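Long-range contacts in 3-keto-5-aminohexanoate cleavage enzyme (Burkholderia xenovorans LB400, PDB 3E49), which probably catalyses the zinc-dependent cleavage of 3-keto-5-aminohexanoate or a related beta-keto acid, as a TIM-barrel member of the beta-keto acid cleavage enzyme family: residues A[12-17]-A[49-54]; A[23-28]-A[267-272]; A[82-87]-A[107-112]; A[196-201]-A[232-237]. All coordinates share one frame; numbering follows the deposited sequence.

Contact 1 of 4, residues A[12-17]-A[49-54]; sequences CAVTGA and IHLHAR. With ZN (zinc ion), chain E.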
loop_
_atom_site.group_PDB
_atom_site.type_symbol
_atom_site.label_atom_id
_atom_site.label_comp_id
_atom_site.label_asym_id
_atom_site.label_seq_id
_atom_site.Cartn_x
_atom_site.Cartn_y
_atom_site.Cartn_z
ATOM N N CYS A 12 -21.064 -19.354 5.381
ATOM C CA CYS A 12 -21.802 -18.947 6.554
ATOM C C CYS A 12 -21.327 -19.749 7.790
ATOM O O CYS A 12 -21.444 -20.942 7.826
ATOM C CB CYS A 12 -23.297 -19.101 6.343
ATOM S SG CYS A 12 -24.194 -18.281 7.676
ATOM N N ALA A 13 -20.775 -19.057 8.781
ATOM C CA ALA A 13 -20.292 -19.636 10.034
ATOM C C ALA A 13 -21.445 -19.442 11.015
ATOM O O ALA A 13 -21.641 -18.350 11.572
ATOM C CB ALA A 13 -19.050 -18.899 10.506
ATOM N N VAL A 14 -22.168 -20.524 11.292
ATOM C CA VAL A 14 -23.456 -20.420 11.992
ATOM C C VAL A 14 -23.479 -20.153 13.495
ATOM O O VAL A 14 -24.477 -19.628 13.965
ATOM C CB VAL A 14 -24.395 -21.640 11.684
ATOM C CG1 VAL A 14 -24.729 -21.695 10.206
ATOM C CG2 VAL A 14 -23.744 -22.924 12.148
ATOM N N THR A 15 -22.452 -20.543 14.238
ATOM C CA THR A 15 -22.445 -20.294 15.712
ATOM C C THR A 15 -21.075 -20.085 16.367
ATOM O O THR A 15 -20.901 -19.200 17.259
ATOM C CB THR A 15 -23.234 -21.414 16.445
ATOM O OG1 THR A 15 -23.510 -20.995 17.784
ATOM C CG2 THR A 15 -22.465 -22.750 16.405
ATOM N N GLY A 16 -20.089 -20.868 15.943
ATOM C CA GLY A 16 -18.731 -20.739 16.457
ATOM C C GLY A 16 -18.560 -21.035 17.955
ATOM O O GLY A 16 -19.368 -21.725 18.528
ATOM N N ALA A 17 -17.526 -20.453 18.563
ATOM C CA ALA A 17 -17.209 -20.637 19.994
ATOM C C ALA A 17 -16.895 -19.316 20.669
ATOM O O ALA A 17 -16.532 -19.328 21.829
ATOM C CB ALA A 17 -16.003 -21.486 20.119
ATOM N N ILE A 49 -20.962 -24.080 4.792
ATOM C CA ILE A 49 -21.420 -23.923 6.153
ATOM C C ILE A 49 -20.286 -24.298 7.108
ATOM O O ILE A 49 -19.853 -25.415 7.162
ATOM C CB ILE A 49 -22.691 -24.801 6.433
ATOM C CG1 ILE A 49 -23.734 -24.612 5.326
ATOM C CG2 ILE A 49 -23.286 -24.452 7.761
ATOM C CD1 ILE A 49 -24.333 -23.162 5.215
ATOM N N HIS A 50 -19.773 -23.307 7.831
ATOM C CA HIS A 50 -18.683 -23.481 8.770
ATOM C C HIS A 50 -19.328 -23.766 10.135
ATOM O O HIS A 50 -20.100 -22.938 10.677
ATOM C CB HIS A 50 -17.797 -22.219 8.765
ATOM C CG HIS A 50 -16.748 -22.197 9.818
ATOM N ND1 HIS A 50 -15.409 -22.336 9.541
ATOM C CD2 HIS A 50 -16.821 -21.901 11.132
ATOM C CE1 HIS A 50 -14.714 -22.208 10.658
ATOM N NE2 HIS A 50 -15.557 -22.034 11.651
ATOM N N LEU A 51 -18.967 -24.921 10.694
ATOM C CA LEU A 51 -19.644 -25.485 11.871
ATOM C C LEU A 51 -18.839 -25.743 13.111
ATOM O O LEU A 51 -17.702 -26.240 13.059
ATOM C CB LEU A 51 -20.305 -26.828 11.460
ATOM C CG LEU A 51 -21.483 -26.704 10.497
ATOM C CD1 LEU A 51 -21.672 -27.950 9.628
ATOM C CD2 LEU A 51 -22.760 -26.339 11.222
ATOM N N HIS A 52 -19.438 -25.348 14.240
ATOM C CA HIS A 52 -18.982 -25.751 15.566
ATOM C C HIS A 52 -20.209 -26.351 16.239
ATOM O O HIS A 52 -21.351 -26.154 15.785
ATOM C CB HIS A 52 -18.546 -24.586 16.463
ATOM C CG HIS A 52 -17.341 -23.846 16.003
ATOM N ND1 HIS A 52 -16.323 -23.507 16.863
ATOM C CD2 HIS A 52 -17.040 -23.269 14.812
ATOM C CE1 HIS A 52 -15.429 -22.779 16.218
ATOM N NE2 HIS A 52 -15.843 -22.615 14.976
ATOM N N ALA A 53 -19.958 -27.056 17.346
ATOM C CA ALA A 53 -21.017 -27.652 18.149
ATOM C C ALA A 53 -20.968 -26.991 19.517
ATOM O O ALA A 53 -19.902 -26.519 19.970
ATOM C CB ALA A 53 -20.815 -29.168 18.287
ATOM N N ARG A 54 -22.130 -26.941 20.154
ATOM C CA ARG A 54 -22.258 -26.385 21.489
ATOM C C ARG A 54 -22.951 -27.394 22.401
ATOM O O ARG A 54 -23.727 -28.237 21.928
ATOM C CB ARG A 54 -23.043 -25.082 21.430
ATOM C CG ARG A 54 -22.215 -23.913 20.873
ATOM C CD ARG A 54 -22.984 -22.613 20.867
ATOM N NE ARG A 54 -22.209 -21.510 20.293
ATOM C CZ ARG A 54 -21.338 -20.729 20.956
ATOM N NH1 ARG A 54 -21.054 -20.922 22.238
ATOM N NH2 ARG A 54 -20.700 -19.744 20.302
HETATM ZN ZN ZN E . -14.967 -21.129 13.555
HETATM O O HOH W 1 -19.953 -22.007 13.279
HETATM O O HOH W 2 -18.860 -23.992 19.924
HETATM O O HOH W 3 -18.782 -19.642 23.401
HETATM O O HOH W 4 -12.865 -22.230 13.556
HETATM O O HOH W 5 -13.394 -19.595 12.603
#

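Contact 2 of 4, residues A[23-28]-A[267-272]; sequences MSPYLP and GELAET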
loop_
_atom_site.group_PDB
_atom_site.type_symbol
_atom_site.label_atom_id
_atom_site.label_comp_id
_atom_site.label_asym_id
_atom_site.label_seq_id
_atom_site.Cartn_x
_atom_site.Cartn_y
_atom_site.Cartn_z
HETATM N N MSE A 23 -25.593 -13.377 24.937
HETATM C CA MSE A 23 -25.388 -12.213 24.081
HETATM C C MSE A 23 -26.478 -12.004 23.070
HETATM O O MSE A 23 -26.720 -10.884 22.622
HETATM C CB MSE A 23 -24.069 -12.358 23.333
HETATM C CG MSE A 23 -22.880 -12.512 24.218
HETATM SE SE MSE A 23 -21.216 -12.416 23.252
HETATM C CE MSE A 23 -20.178 -12.644 24.652
ATOM N N SER A 24 -27.112 -13.093 22.637
ATOM C CA SER A 24 -28.163 -12.993 21.670
ATOM C C SER A 24 -29.008 -14.217 21.741
ATOM O O SER A 24 -28.463 -15.330 21.756
ATOM C CB SER A 24 -27.612 -12.933 20.268
ATOM O OG SER A 24 -28.653 -13.015 19.315
ATOM N N PRO A 25 -30.338 -14.033 21.712
ATOM C CA PRO A 25 -31.251 -15.170 21.757
ATOM C C PRO A 25 -31.277 -15.922 20.410
ATOM O O PRO A 25 -31.834 -17.034 20.308
ATOM C CB PRO A 25 -32.583 -14.501 22.045
ATOM C CG PRO A 25 -32.489 -13.196 21.362
ATOM C CD PRO A 25 -31.069 -12.759 21.619
ATOM N N TYR A 26 -30.623 -15.340 19.404
ATOM C CA TYR A 26 -30.581 -15.914 18.086
ATOM C C TYR A 26 -29.340 -16.756 17.828
ATOM O O TYR A 26 -29.245 -17.399 16.762
ATOM C CB TYR A 26 -30.709 -14.797 17.049
ATOM C CG TYR A 26 -31.882 -13.908 17.305
ATOM C CD1 TYR A 26 -33.161 -14.402 17.203
ATOM C CD2 TYR A 26 -31.713 -12.579 17.681
ATOM C CE1 TYR A 26 -34.257 -13.614 17.438
ATOM C CE2 TYR A 26 -32.815 -11.754 17.931
ATOM C CZ TYR A 26 -34.086 -12.290 17.810
ATOM O OH TYR A 26 -35.211 -11.545 18.009
ATOM N N LEU A 27 -28.417 -16.810 18.788
ATOM C CA LEU A 27 -27.192 -17.648 18.639
ATOM C C LEU A 27 -27.598 -19.126 18.691
ATOM O O LEU A 27 -28.190 -19.567 19.682
ATOM C CB LEU A 27 -26.158 -17.366 19.732
ATOM C CG LEU A 27 -24.758 -18.005 19.600
ATOM C CD1 LEU A 27 -24.075 -17.377 18.385
ATOM C CD2 LEU A 27 -23.883 -17.827 20.837
ATOM N N PRO A 28 -27.350 -19.869 17.612
ATOM C CA PRO A 28 -27.741 -21.291 17.664
ATOM C C PRO A 28 -26.931 -22.129 18.653
ATOM O O PRO A 28 -25.698 -22.085 18.667
ATOM C CB PRO A 28 -27.526 -21.777 16.221
ATOM C CG PRO A 28 -27.490 -20.550 15.369
ATOM C CD PRO A 28 -26.856 -19.487 16.277
ATOM N N GLY A 267 -26.718 -1.700 15.962
ATOM C CA GLY A 267 -27.621 -1.867 17.109
ATOM C C GLY A 267 -28.831 -2.781 16.917
ATOM O O GLY A 267 -29.772 -2.747 17.717
ATOM N N GLU A 268 -28.811 -3.625 15.884
ATOM C CA GLU A 268 -29.929 -4.491 15.617
ATOM C C GLU A 268 -29.367 -5.907 15.482
ATOM O O GLU A 268 -28.508 -6.165 14.643
ATOM C CB GLU A 268 -30.587 -4.004 14.348
ATOM C CG GLU A 268 -31.927 -4.556 14.057
ATOM C CD GLU A 268 -32.488 -4.044 12.720
ATOM O OE1 GLU A 268 -32.142 -2.897 12.291
ATOM O OE2 GLU A 268 -33.288 -4.807 12.112
ATOM N N LEU A 269 -29.789 -6.795 16.369
ATOM C CA LEU A 269 -29.324 -8.158 16.332
ATOM C C LEU A 269 -29.872 -8.881 15.103
ATOM O O LEU A 269 -31.030 -8.685 14.711
ATOM C CB LEU A 269 -29.762 -8.917 17.589
ATOM C CG LEU A 269 -29.167 -8.502 18.929
ATOM C CD1 LEU A 269 -29.895 -9.222 20.012
ATOM C CD2 LEU A 269 -27.686 -8.775 19.025
ATOM N N ALA A 270 -29.019 -9.697 14.497
ATOM C CA ALA A 270 -29.409 -10.554 13.392
ATOM C C ALA A 270 -30.299 -11.671 13.943
ATOM O O ALA A 270 -29.898 -12.383 14.875
ATOM C CB ALA A 270 -28.182 -11.143 12.706
ATOM N N GLU A 271 -31.492 -11.828 13.373
ATOM C CA GLU A 271 -32.403 -12.877 13.843
ATOM C C GLU A 271 -32.004 -14.257 13.337
ATOM O O GLU A 271 -32.243 -15.271 14.000
ATOM C CB GLU A 271 -33.851 -12.563 13.461
ATOM C CG GLU A 271 -34.334 -11.288 14.131
ATOM C CD GLU A 271 -35.811 -11.034 13.913
ATOM O OE1 GLU A 271 -36.461 -11.833 13.209
ATOM O OE2 GLU A 271 -36.309 -10.034 14.462
ATOM N N THR A 272 -31.429 -14.291 12.143
ATOM C CA THR A 272 -30.901 -15.520 11.590
ATOM C C THR A 272 -29.560 -15.253 10.876
ATOM O O THR A 272 -29.155 -14.099 10.641
ATOM C CB THR A 272 -31.914 -16.154 10.619
ATOM O OG1 THR A 272 -32.117 -15.316 9.456
ATOM C CG2 THR A 272 -33.267 -16.329 11.351
HETATM O O HOH W 6 -27.930 -12.232 16.883
HETATM O O HOH W 7 -30.671 -17.604 14.800
#

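Contact 3 of 4, residues A[82-87]-A[107-112]; sequences VINLTT and PELASL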
loop_
_atom_site.group_PDB
_atom_site.type_symbol
_atom_site.label_atom_id
_atom_site.label_comp_id
_atom_site.label_asym_id
_atom_site.label_seq_id
_atom_site.Cartn_x
_atom_site.Cartn_y
_atom_site.Cartn_z
ATOM N N VAL A 82 -21.634 -27.350 1.272
ATOM C CA VAL A 82 -20.443 -27.998 1.811
ATOM C C VAL A 82 -20.317 -27.827 3.340
ATOM O O VAL A 82 -20.356 -26.701 3.867
ATOM C CB VAL A 82 -19.128 -27.418 1.197
ATOM C CG1 VAL A 82 -17.924 -28.213 1.689
ATOM C CG2 VAL A 82 -19.180 -27.361 -0.313
ATOM N N ILE A 83 -20.134 -28.947 4.039
ATOM C CA ILE A 83 -19.961 -28.954 5.482
ATOM C C ILE A 83 -18.478 -28.742 5.818
ATOM O O ILE A 83 -17.577 -29.478 5.381
ATOM C CB ILE A 83 -20.531 -30.260 6.104
ATOM C CG1 ILE A 83 -22.043 -30.238 5.959
ATOM C CG2 ILE A 83 -20.080 -30.430 7.563
ATOM C CD1 ILE A 83 -22.738 -31.491 6.368
ATOM N N ASN A 84 -18.220 -27.720 6.616
ATOM C CA ASN A 84 -16.880 -27.354 6.970
ATOM C C ASN A 84 -16.780 -27.387 8.492
ATOM O O ASN A 84 -17.449 -26.626 9.154
ATOM C CB ASN A 84 -16.642 -25.952 6.407
ATOM C CG ASN A 84 -15.321 -25.363 6.786
ATOM O OD1 ASN A 84 -14.567 -25.898 7.607
ATOM N ND2 ASN A 84 -15.029 -24.198 6.198
ATOM N N LEU A 85 -15.987 -28.294 9.044
ATOM C CA LEU A 85 -15.834 -28.400 10.508
ATOM C C LEU A 85 -14.630 -27.706 11.059
ATOM O O LEU A 85 -13.553 -27.803 10.502
ATOM C CB LEU A 85 -15.674 -29.862 10.935
ATOM C CG LEU A 85 -16.815 -30.764 10.453
ATOM C CD1 LEU A 85 -16.613 -32.173 11.051
ATOM C CD2 LEU A 85 -18.181 -30.147 10.801
ATOM N N THR A 86 -14.811 -27.085 12.219
ATOM C CA THR A 86 -13.739 -26.412 12.905
ATOM C C THR A 86 -12.717 -27.388 13.512
ATOM O O THR A 86 -13.092 -28.498 13.892
ATOM C CB THR A 86 -14.281 -25.528 14.049
ATOM O OG1 THR A 86 -13.185 -24.865 14.653
ATOM C CG2 THR A 86 -14.994 -26.362 15.139
ATOM N N THR A 87 -11.440 -26.986 13.533
ATOM C CA THR A 87 -10.373 -27.711 14.215
ATOM C C THR A 87 -9.850 -26.870 15.353
ATOM O O THR A 87 -8.847 -27.191 15.957
ATOM C CB THR A 87 -9.185 -28.092 13.308
ATOM O OG1 THR A 87 -8.441 -26.938 12.856
ATOM C CG2 THR A 87 -9.662 -28.888 12.181
ATOM N N PRO A 107 -14.726 -34.429 6.905
ATOM C CA PRO A 107 -15.489 -33.503 6.067
ATOM C C PRO A 107 -14.715 -33.077 4.809
ATOM O O PRO A 107 -13.545 -33.310 4.717
ATOM C CB PRO A 107 -15.718 -32.313 7.024
ATOM C CG PRO A 107 -14.562 -32.333 7.896
ATOM C CD PRO A 107 -14.242 -33.777 8.131
ATOM N N GLU A 108 -15.391 -32.464 3.853
ATOM C CA GLU A 108 -14.754 -31.963 2.639
ATOM C C GLU A 108 -13.824 -30.810 2.985
ATOM O O GLU A 108 -12.787 -30.620 2.365
ATOM C CB GLU A 108 -15.823 -31.454 1.686
ATOM C CG GLU A 108 -16.624 -32.570 0.991
ATOM C CD GLU A 108 -17.605 -32.009 0.036
ATOM O OE1 GLU A 108 -17.319 -32.024 -1.192
ATOM O OE2 GLU A 108 -18.677 -31.553 0.496
ATOM N N LEU A 109 -14.247 -30.037 3.975
ATOM C CA LEU A 109 -13.474 -28.899 4.459
ATOM C C LEU A 109 -13.346 -28.943 5.969
ATOM O O LEU A 109 -14.272 -29.406 6.654
ATOM C CB LEU A 109 -14.178 -27.573 4.095
ATOM C CG LEU A 109 -14.017 -26.967 2.726
ATOM C CD1 LEU A 109 -15.022 -25.792 2.522
ATOM C CD2 LEU A 109 -12.540 -26.573 2.492
ATOM N N ALA A 110 -12.227 -28.409 6.475
ATOM C CA ALA A 110 -12.051 -28.183 7.895
ATOM C C ALA A 110 -11.340 -26.835 8.035
ATOM O O ALA A 110 -10.536 -26.471 7.162
ATOM C CB ALA A 110 -11.219 -29.285 8.532
ATOM N N SER A 111 -11.617 -26.094 9.102
ATOM C CA SER A 111 -10.934 -24.819 9.286
ATOM C C SER A 111 -9.569 -25.125 9.860
ATOM O O SER A 111 -9.402 -26.143 10.530
ATOM C CB SER A 111 -11.743 -23.914 10.212
ATOM O OG SER A 111 -11.719 -24.409 11.543
ATOM N N LEU A 112 -8.582 -24.266 9.607
ATOM C CA LEU A 112 -7.224 -24.464 10.116
ATOM C C LEU A 112 -6.658 -23.072 10.423
ATOM O O LEU A 112 -6.425 -22.269 9.502
ATOM C CB LEU A 112 -6.347 -25.218 9.096
ATOM C CG LEU A 112 -4.857 -25.526 9.364
ATOM C CD1 LEU A 112 -4.569 -25.981 10.749
ATOM C CD2 LEU A 112 -4.332 -26.574 8.389
HETATM O O HOH W 8 -18.032 -32.037 4.536
HETATM O O HOH W 9 -19.993 -31.555 2.791
HETATM O O HOH W 4 -12.865 -22.230 13.556
#

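Contact 4 of 4, residues A[196-201]-A[232-237]; sequences FVQTVF and SILGAG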
loop_
_atom_site.group_PDB
_atom_site.type_symbol
_atom_site.label_atom_id
_atom_site.label_comp_id
_atom_site.label_asym_id
_atom_site.label_seq_id
_atom_site.Cartn_x
_atom_site.Cartn_y
_atom_site.Cartn_z
ATOM N N PHE A 196 -7.708 -22.300 0.044
ATOM C CA PHE A 196 -8.849 -21.480 0.473
ATOM C C PHE A 196 -8.375 -20.622 1.653
ATOM O O PHE A 196 -8.189 -21.094 2.779
ATOM C CB PHE A 196 -10.019 -22.385 0.819
ATOM C CG PHE A 196 -11.314 -21.675 1.099
ATOM C CD1 PHE A 196 -11.687 -20.522 0.408
ATOM C CD2 PHE A 196 -12.226 -22.233 1.999
ATOM C CE1 PHE A 196 -12.914 -19.907 0.657
ATOM C CE2 PHE A 196 -13.449 -21.621 2.255
ATOM C CZ PHE A 196 -13.792 -20.455 1.566
ATOM N N VAL A 197 -8.082 -19.371 1.336
ATOM C CA VAL A 197 -7.495 -18.441 2.318
ATOM C C VAL A 197 -8.582 -17.509 2.829
ATOM O O VAL A 197 -9.165 -16.718 2.071
ATOM C CB VAL A 197 -6.292 -17.709 1.707
ATOM C CG1 VAL A 197 -5.752 -16.710 2.706
ATOM C CG2 VAL A 197 -5.163 -18.697 1.241
ATOM N N GLN A 198 -8.899 -17.660 4.114
ATOM C CA GLN A 198 -9.925 -16.892 4.765
ATOM C C GLN A 198 -9.172 -15.860 5.615
ATOM O O GLN A 198 -8.576 -16.172 6.660
ATOM C CB GLN A 198 -10.836 -17.762 5.641
ATOM C CG GLN A 198 -11.989 -17.027 6.306
ATOM C CD GLN A 198 -13.110 -16.748 5.304
ATOM O OE1 GLN A 198 -13.369 -15.612 4.937
ATOM N NE2 GLN A 198 -13.731 -17.826 4.783
ATOM N N THR A 199 -9.176 -14.643 5.144
ATOM C CA THR A 199 -8.482 -13.542 5.874
ATOM C C THR A 199 -9.465 -12.964 6.849
ATOM O O THR A 199 -10.560 -12.532 6.453
ATOM C CB THR A 199 -7.910 -12.464 4.932
ATOM O OG1 THR A 199 -8.945 -11.920 4.121
ATOM C CG2 THR A 199 -6.746 -13.019 4.064
ATOM N N VAL A 200 -9.064 -12.990 8.135
ATOM C CA VAL A 200 -9.895 -12.621 9.299
ATOM C C VAL A 200 -9.481 -11.309 9.906
ATOM O O VAL A 200 -8.354 -11.199 10.395
ATOM C CB VAL A 200 -9.789 -13.695 10.425
ATOM C CG1 VAL A 200 -10.713 -13.385 11.603
ATOM C CG2 VAL A 200 -10.178 -15.108 9.831
ATOM N N PHE A 201 -10.392 -10.337 9.890
ATOM C CA PHE A 201 -10.085 -8.965 10.388
ATOM C C PHE A 201 -10.903 -8.573 11.561
ATOM O O PHE A 201 -12.070 -8.904 11.649
ATOM C CB PHE A 201 -10.419 -7.924 9.294
ATOM C CG PHE A 201 -9.752 -8.211 7.977
ATOM C CD1 PHE A 201 -8.476 -7.776 7.727
ATOM C CD2 PHE A 201 -10.397 -8.968 7.009
ATOM C CE1 PHE A 201 -7.838 -8.078 6.528
ATOM C CE2 PHE A 201 -9.772 -9.278 5.791
ATOM C CZ PHE A 201 -8.470 -8.843 5.564
ATOM N N SER A 232 -11.164 -15.422 0.654
ATOM C CA SER A 232 -12.430 -15.110 1.285
ATOM C C SER A 232 -12.134 -14.137 2.403
ATOM O O SER A 232 -11.100 -14.174 3.023
ATOM C CB SER A 232 -13.133 -16.332 1.841
ATOM O OG SER A 232 -14.436 -16.022 2.272
ATOM N N ILE A 233 -13.102 -13.296 2.630
ATOM C CA ILE A 233 -13.006 -12.253 3.638
ATOM C C ILE A 233 -13.941 -12.522 4.802
ATOM O O ILE A 233 -15.142 -12.795 4.595
ATOM C CB ILE A 233 -13.386 -10.920 2.993
ATOM C CG1 ILE A 233 -12.280 -10.424 2.017
ATOM C CG2 ILE A 233 -13.525 -9.871 4.093
ATOM C CD1 ILE A 233 -12.260 -11.047 0.646
ATOM N N LEU A 234 -13.407 -12.376 6.032
ATOM C CA LEU A 234 -14.181 -12.483 7.238
ATOM C C LEU A 234 -13.904 -11.215 8.053
ATOM O O LEU A 234 -12.806 -11.034 8.524
ATOM C CB LEU A 234 -13.730 -13.668 8.082
ATOM C CG LEU A 234 -14.590 -14.126 9.264
ATOM C CD1 LEU A 234 -13.860 -15.274 9.996
ATOM C CD2 LEU A 234 -14.915 -13.003 10.248
ATOM N N GLY A 235 -14.873 -10.342 8.124
ATOM C CA GLY A 235 -14.795 -9.182 9.004
ATOM C C GLY A 235 -15.585 -9.439 10.249
ATOM O O GLY A 235 -16.778 -9.756 10.176
ATOM N N ALA A 236 -14.966 -9.198 11.419
ATOM C CA ALA A 236 -15.621 -9.457 12.668
ATOM C C ALA A 236 -16.608 -8.341 13.047
ATOM O O ALA A 236 -16.394 -7.121 12.797
ATOM C CB ALA A 236 -14.607 -9.665 13.770
ATOM N N GLY A 237 -17.707 -8.760 13.662
ATOM C CA GLY A 237 -18.729 -7.845 14.115
ATOM C C GLY A 237 -19.239 -6.877 13.057
ATOM O O GLY A 237 -19.590 -7.280 11.937
#

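Contact 1 of 4, residues A[12-17]-A[49-54]
Ala13 and His50 pair as parallel strand neighbours, as do Cys12 and Ile49 before them. Two backbone bonds join them: His50 N gives its hydrogen to Cys12 O at 2.9 Å, and Val14 N reaches His50 O at 3.2 Å. Past Val14 a water continues the pairing, accepting from Thr15 N and donating to His50 O.

The closest apolar contacts are made by Val14, with CG1 against Ile49 CG2 and CG2 against Leu51 CD2 (3.7 Å). Ala13 CB packs against His50.

Arg54 supplies the polar grip. Its extended chain presents the guanidinium side-on to Thr15, with NE bonded to Thr15 OG1 at 2.9 Å and NH2 to Thr15 O at 3.1 Å, both acceptors near the guanidinium plane. Thr15 OG1 is also bonded to Pro28 O.

Gly16 CA sits 3.5 Å from the centroid of the His52 ring, a CH-pi contact over the face. His50 NE2 and His52 NE2 each bind zinc, as do two waters, while His50 ND1 is held by Glu170. Two histidines spaced one residue apart, at the C-terminal end of a barrel strand, supply two of the protein ligands of the zinc site in this TIM-barrel enzyme, Glu259 being the third.

Contact 2 of 4, residues A[23-28]-A[267-272]
Tyr26 lays one face of its ring over the backbone of Glu271, whose CA stands 3.8 Å from the ring centroid, close to the ring normal, in a CH-pi contact. The Glu271 side chain then runs alongside the tyrosine in the same direction, its CG 3.8 Å from Tyr26 CZ, and the carboxylate and ring planes are 23° apart. Leu269 meets the ring differently: its CB comes in at the edge, 4.2 Å from Tyr26 CD2. From there the leucine extends CD1 to Pro25 CD at 4.1 Å, crossing the proline at a slant. Pro25 also covers the second face of the tyrosine with its CG, leaving the ring sandwiched between its own neighbour in sequence and Glu271.

No direct hydrogen bond joins 23-28 to 267-272, but a water bridges them, accepting from Ser24 OG and donating to Ala270 O. Another water donates to Glu271 O; its link to Tyr26 O is doubtful.

Tyr26 sits in a type I beta turn from Ser24 to Leu27, whose Leu27 N to Ser24 O bond is weak; an ST turn, Tyr26 N to Ser24 OG at 3.0 Å, accompanies it. With OG anti to the backbone N (chi1 172°), the serine hydroxyl can serve both this bond and the water. The turn belongs to the loop joining strand 10-13 to helix 31-44 of the barrel.

Farther out, Ala270 is tied through its backbone to Leu262, and Leu269 packs on Trp263. Thr272 N-caps helix 273-286 through its OG1, which accepts from Ala275 N.

Contact 3 of 4, residues A[82-87]-A[107-112]
The beta-alpha-beta unit of strand 82-85, helix 95-105 and strand 109-113 brings Leu85 beside Ala110 and Asn84 beside Leu109 as parallel pairs in the barrel wall. Leu85 uses both backbone polar atoms, its N bonding to Leu109 O at 3.1 Å and its O accepting from Ser111 N at 2.9 Å. The axes of 82-85 and 109-112 are 33° apart.

On the outer side Leu85 crosses Pro107 at about a right angle, CG to CG at 3.8 Å. On the other side Asn84 CG, anti to the backbone N (chi1 175°), carries the amide over Leu109, with Asn84 CG 3.7 Å from Leu109 CB. Asn84 ND2 bonds to Glu170, which also holds the zinc ligand His50.

This is the TIM-barrel pattern, in which the active site lies at the C-terminal ends of the strands. Here that end is fastened by side chains: Thr87 OG1 donates to Ser111 O at 2.6 Å, and Ser111 OG accepts from Thr87 N at 3.3 Å. A zinc-bound water lies 2.9 Å from Thr86 OG1 and 3.2 Å from Ser111 OG, placing both hydroxyls in the second shell of the metal. Thr86 OG1 also accepts from the backbone of Gly88 and Gly89.

At the opposite end two waters link strand 82-85 to Glu108, just ahead of the second strand, one joining Ile83 O to Glu108 N and the other Ile83 N to Glu108 OE2. Glu108 OE1 is engaged by Gly305 N and in a salt bridge with Arg298.

Contact 4 of 4, residues A[196-201]-A[232-237]
Ser232 opens the pairing, its N donating to Val197 O at 2.8 Å and its O accepting from Thr199 N at 2.9 Å. A weak bond from Thr199 OG1 also reaches Ser232 O; the main partner of that hydroxyl is Trp231 NE1. The CB of Ser232 touches Phe196 CE1 at 3.8 Å, and its OG lies against the terminal amide of Gln198, whose chain bends at chi2 (77°), bringing the amide beside the serine.

Ile233, next along, turns to the other surface with Thr199 and Phe201. Its CG2 reaches Phe201 CE2 at 4.2 Å.

Leu234 returns to the surface of Ser232 and Gln198. Its N donates to Thr199 O at 2.9 Å and its O accepts from Phe201 N, nearly in line with the carbonyl. The leucine side chain runs beside Val200, pointing the same way, with CD1 3.7 Å from Val200 CG2.

Gly235 pairs with Phe201 in the register, and Ala236 N closes the series by donating to Phe201 O at 2.9 Å.

The two parallel strands are successive in the barrel, connected through helix 211-225. Strand 168-173 adjoins 196-201 on its far edge, while strand 253-256 flanks 232-235 and sets Arg255 against Gln198, Ser232 and Leu234 on the barrel interior. Outside, Phe201 packs on Leu214 and Met217 of helix 211-225, and with Ile233 on Leu243 of helix 240-248.

Overall arrangement
Contacts 1, 3 and 4 are three parallel strand pairings in one curled sheet, each closing a beta-alpha-beta unit, in the order 1, 3, 4 along the chain. Contacts 1 and 3 have centres about 10 Å apart and share the seam between strands 48-54 and 82-85, together with a zinc-bound water. The centre of contact 4 is about 15 Å from those of contacts 1 and 3. Contact 2 joins the loop after strand 10-13 to the segment around strand 268-269; its span encloses contacts 3 and 4, and Pro28 O receives the Thr15 hydroxyl of contact 1. The barrel wall thus carries the metal site, while contact 2 lies farther out, its centre about 18 Å from that of the chain.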